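Local coordinates for protein 3-methylornithine synthase (Methanosarcina barkeri, PDB 3T7V) that catalyses the radical-based isomerization of L-lysine to (3R)-3-methyl-D-ornithine in pyrrolysine biosynthesis, using a [4Fe-4S] cluster and S-adenosylmethionine, at residues P275-L278 with D279-G282; D284-V287 with L288-A292. One frame throughout, in Å; residues are numbered along the deposited sequence.

Interaction 1: P275-L278 with D279-G282; sequences PASL and DLEG. With MD0 (5-amino-D-isoleucine), chain D.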
loop_
_atom_site.group_PDB
_atom_site.type_symbol
_atom_site.label_atom_id
_atom_site.label_comp_id
_atom_site.label_asym_id
_atom_site.label_seq_id
_atom_site.Cartn_x
_atom_site.Cartn_y
_atom_site.Cartn_z
ATOM N N PRO A 275 2.621 5.602 -1.169
ATOM C CA PRO A 275 2.582 5.481 0.292
ATOM C C PRO A 275 3.878 5.414 0.970
ATOM O O PRO A 275 4.878 4.802 0.429
ATOM C CB PRO A 275 1.761 4.221 0.522
ATOM C CG PRO A 275 1.916 3.398 -0.655
ATOM C CD PRO A 275 2.156 4.367 -1.822
ATOM N N ALA A 276 3.926 5.982 2.175
ATOM C CA ALA A 276 4.967 5.724 3.139
ATOM C C ALA A 276 4.266 4.824 4.206
ATOM O O ALA A 276 3.490 5.331 5.048
ATOM C CB ALA A 276 5.424 7.051 3.737
ATOM N N SER A 277 4.514 3.521 4.166
ATOM C CA SER A 277 3.894 2.563 5.095
ATOM C C SER A 277 4.617 2.460 6.428
ATOM O O SER A 277 5.837 2.271 6.462
ATOM C CB SER A 277 3.862 1.152 4.460
ATOM O OG SER A 277 3.353 0.203 5.419
ATOM N N LEU A 278 3.868 2.547 7.524
ATOM C CA LEU A 278 4.462 2.361 8.874
ATOM C C LEU A 278 4.752 0.858 9.135
ATOM O O LEU A 278 5.423 0.512 10.093
ATOM C CB LEU A 278 3.460 2.797 9.915
ATOM C CG LEU A 278 3.021 4.267 9.947
ATOM C CD1 LEU A 278 2.281 4.609 11.243
ATOM C CD2 LEU A 278 4.147 5.234 9.738
ATOM N N ASP A 279 4.199 -0.030 8.283
ATOM C CA ASP A 279 4.281 -1.464 8.574
ATOM C C ASP A 279 5.713 -2.043 8.422
ATOM O O ASP A 279 6.007 -3.126 8.952
ATOM C CB ASP A 279 3.350 -2.194 7.567
ATOM C CG ASP A 279 2.783 -3.502 8.070
ATOM O OD1 ASP A 279 2.722 -3.788 9.286
ATOM O OD2 ASP A 279 2.264 -4.225 7.160
ATOM N N LEU A 280 6.571 -1.300 7.730
ATOM C CA LEU A 280 7.895 -1.834 7.399
ATOM C C LEU A 280 9.016 -1.391 8.370
ATOM O O LEU A 280 9.911 -2.185 8.695
ATOM C CB LEU A 280 8.286 -1.333 6.009
ATOM C CG LEU A 280 7.110 -1.771 5.078
ATOM C CD1 LEU A 280 6.922 -0.876 3.905
ATOM C CD2 LEU A 280 7.148 -3.293 4.863
ATOM N N GLU A 281 8.949 -0.141 8.854
ATOM C CA GLU A 281 10.008 0.476 9.667
ATOM C C GLU A 281 9.413 1.519 10.639
ATOM O O GLU A 281 10.141 2.317 11.273
ATOM C CB GLU A 281 11.105 1.076 8.747
ATOM C CG GLU A 281 12.139 0.104 8.184
ATOM C CD GLU A 281 13.352 0.821 7.531
ATOM O OE1 GLU A 281 13.194 1.742 6.667
ATOM O OE2 GLU A 281 14.497 0.467 7.899
ATOM N N GLY A 282 8.075 1.545 10.759
ATOM C CA GLY A 282 7.393 2.488 11.679
ATOM C C GLY A 282 7.562 3.952 11.291
ATOM O O GLY A 282 7.811 4.280 10.159
HETATM C C MD0 D . -0.010 -0.884 4.532
HETATM N N MD0 D . -0.235 -2.556 6.277
HETATM O O MD0 D . -0.525 0.110 3.981
HETATM C CA MD0 D . -0.898 -1.919 5.144
HETATM C CB MD0 D . -1.297 -2.990 4.084
HETATM C CD MD0 D . -3.040 -3.259 2.192
HETATM N NE MD0 D . -3.847 -2.507 1.240
HETATM C CG MD0 D . -2.175 -2.297 3.002
HETATM C CG2 MD0 D . -0.092 -3.693 3.407
HETATM O OXT MD0 D . 1.213 -1.061 4.601
HETATM O O HOH W 1 8.116 2.549 7.852
#
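S277 and D279 meet where strand 275-277 of the radical SAM TIM-barrel fold gives way to helix 278-291, with S277 as the N-cap at the strand-to-helix turn. Followed outward, the serine side chain leaves the backbone with CB resting against the CD1 methyl of L280, 3.7 Å away. With chi1 at 175°, OG is turned away from the serine's own N and lies beside its carbonyl carbon, close to the amide of D279. There it accepts from the backbone N of D279 (OG to N 3.0 Å, 152° at the hydrogen). The same OG donates to the carboxylate of the bound 5-amino-D-isoleucine, reaching its OXT at 2.6 Å. Donating to the ligand while accepting from the helix amide, the hydroxyl has its rotation fixed by two bonds, consistent with the D279 amide helping to orient it toward the ligand carboxylate.

D279 turns to the ligand's amino group: its OD2 receives a weak bond from the ligand N. The aspartate carboxylate itself is held by a salt bridge to R322 and by backbone amides of V310, A311 and N312. T298 and S299 of strand 296-300 and R235 of strand 233-238 also bind the ligand.

Away from the ligand, L278 O accepts from G282 N at 2.9 Å, with the donor 40° above the carbonyl plane, and the L278 CD2 methyl packs on G282 O. A water links S277 O, to which it donates at 2.7 Å, with E281 N, from which it accepts weakly, and it also donates to G282 O at 2.9 Å.

Interaction 2: D284-V287 with L288-A292; sequences DGMV and LRLNA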
loop_
_atom_site.group_PDB
_atom_site.type_symbol
_atom_site.label_atom_id
_atom_site.label_comp_id
_atom_site.label_asym_id
_atom_site.label_seq_id
_atom_site.Cartn_x
_atom_site.Cartn_y
_atom_site.Cartn_z
ATOM N N ASP A 284 9.864 6.114 12.204
ATOM C CA ASP A 284 11.188 6.544 11.695
ATOM C C ASP A 284 11.315 6.221 10.195
ATOM O O ASP A 284 11.865 6.995 9.378
ATOM C CB ASP A 284 12.332 5.822 12.442
ATOM C CG ASP A 284 12.396 6.166 13.943
ATOM O OD1 ASP A 284 11.898 7.254 14.361
ATOM O OD2 ASP A 284 13.004 5.371 14.710
ATOM N N GLY A 285 10.798 5.041 9.821
ATOM C CA GLY A 285 10.845 4.627 8.419
ATOM C C GLY A 285 9.967 5.544 7.560
ATOM O O GLY A 285 10.249 5.794 6.370
ATOM N N MET A 286 8.882 6.036 8.137
ATOM C CA MET A 286 7.968 6.978 7.432
ATOM C C MET A 286 8.733 8.232 7.007
ATOM O O MET A 286 8.521 8.748 5.872
ATOM C CB MET A 286 6.792 7.359 8.351
ATOM C CG MET A 286 5.796 8.354 7.696
ATOM S SD MET A 286 4.878 9.213 9.010
ATOM C CE MET A 286 6.145 10.339 9.675
ATOM N N VAL A 287 9.580 8.755 7.909
ATOM C CA VAL A 287 10.354 9.938 7.589
ATOM C C VAL A 287 11.219 9.686 6.333
ATOM O O VAL A 287 11.197 10.506 5.396
ATOM C CB VAL A 287 11.234 10.327 8.791
ATOM C CG1 VAL A 287 12.068 11.579 8.445
ATOM C CG2 VAL A 287 10.306 10.651 9.965
ATOM N N LEU A 288 11.878 8.545 6.275
ATOM C CA LEU A 288 12.775 8.227 5.169
ATOM C C LEU A 288 11.967 8.108 3.864
ATOM O O LEU A 288 12.380 8.522 2.753
ATOM C CB LEU A 288 13.465 6.897 5.457
ATOM C CG LEU A 288 14.518 6.930 6.592
ATOM C CD1 LEU A 288 15.024 5.543 6.967
ATOM C CD2 LEU A 288 15.669 7.817 6.163
ATOM N N ARG A 289 10.789 7.507 4.015
ATOM C CA ARG A 289 9.926 7.241 2.793
ATOM C C ARG A 289 9.308 8.515 2.291
ATOM O O ARG A 289 9.280 8.755 1.056
ATOM C CB ARG A 289 8.842 6.196 3.133
ATOM C CG ARG A 289 9.445 4.781 3.306
ATOM C CD ARG A 289 8.629 3.868 4.233
ATOM N NE ARG A 289 9.214 2.518 4.134
ATOM C CZ ARG A 289 10.349 2.105 4.753
ATOM N NH1 ARG A 289 11.067 2.938 5.535
ATOM N NH2 ARG A 289 10.796 0.864 4.528
ATOM N N LEU A 290 8.802 9.385 3.173
ATOM C CA LEU A 290 8.381 10.727 2.723
ATOM C C LEU A 290 9.523 11.534 2.099
ATOM O O LEU A 290 9.328 12.185 1.022
ATOM C CB LEU A 290 7.772 11.574 3.869
ATOM C CG LEU A 290 6.461 10.943 4.436
ATOM C CD1 LEU A 290 6.153 11.619 5.788
ATOM C CD2 LEU A 290 5.282 11.133 3.436
ATOM N N ASN A 291 10.742 11.435 2.684
ATOM C CA ASN A 291 11.872 12.145 2.073
ATOM C C ASN A 291 12.380 11.503 0.814
ATOM O O ASN A 291 13.207 12.092 0.134
ATOM C CB ASN A 291 12.981 12.259 3.113
ATOM C CG ASN A 291 12.656 13.298 4.159
ATOM O OD1 ASN A 291 11.877 14.262 3.894
ATOM N ND2 ASN A 291 13.251 13.157 5.336
ATOM N N ALA A 292 11.875 10.338 0.440
ATOM C CA ALA A 292 12.190 9.733 -0.881
ATOM C C ALA A 292 11.062 10.045 -1.911
ATOM O O ALA A 292 11.195 9.669 -3.083
ATOM C CB ALA A 292 12.306 8.215 -0.756
#
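M286 O accepts from L290 N at 2.8 Å in a nearly straight bond, 177° at the hydrogen, and V287 O from N291 N at 2.9 Å. Backbone amides of 288-291 thus donate to carbonyls four residues earlier. G285 O takes R289 N at 3.0 Å, whereas the bond from L288 N to D284 O is weak.

One side chain joins this backbone bonding. G285 O also accepts from R289 NH1 (3.1 Å), so two donors of a single residue grip one carbonyl. The oxygen lies at the guanidinium edge, only 4° from its plane, but NH1 stands above the carbonyl plane. The arginine chain, extended from CG to NE, runs back along the helix past G285 O and brings NH1 to 3.3 Å from G285 CA, a close approach to a residue without a side chain. E281 and E258 hold the guanidinium at further points. D284, on another side of the helix, pairs with R330.

These turns belong to helix 278-291 of the beta-alpha-beta unit between strands 275-277 and 296-300 of the TIM barrel. Helix 324-334 packs along it through V327, R330, L331 and M334, while L259 and I262 of helix 258-268 meet the side bearing L288 and R289.

Side chains also pack along the helix. The apolar M286 side chain crosses that of L290 at an angle, M286 CG lying 3.8 Å from L290 CD1. V287 and N291 run side by side, pointing the same way, with V287 CG1 3.7 Å from N291 ND2.

In the fold
The two interactions follow in series along the chain: 275-282 spans strand 275-277 and the start of helix 278-291, and 284-292 follows further along that helix. Their centres lie 8 Å apart, about 9 and 15 Å from the centre of the chain, so the contacts lead outward from the ligand pocket to the helical layer round the barrel. They touch through a salt bridge from E281 OE1 to R289 NH1 (2.7 Å) and through packing of A276 and L280 on R289 and of L278 on M286. Interaction 1 contacts the ligand directly, whereas in interaction 2 the side chain of R289 is about 9 Å from the ligand.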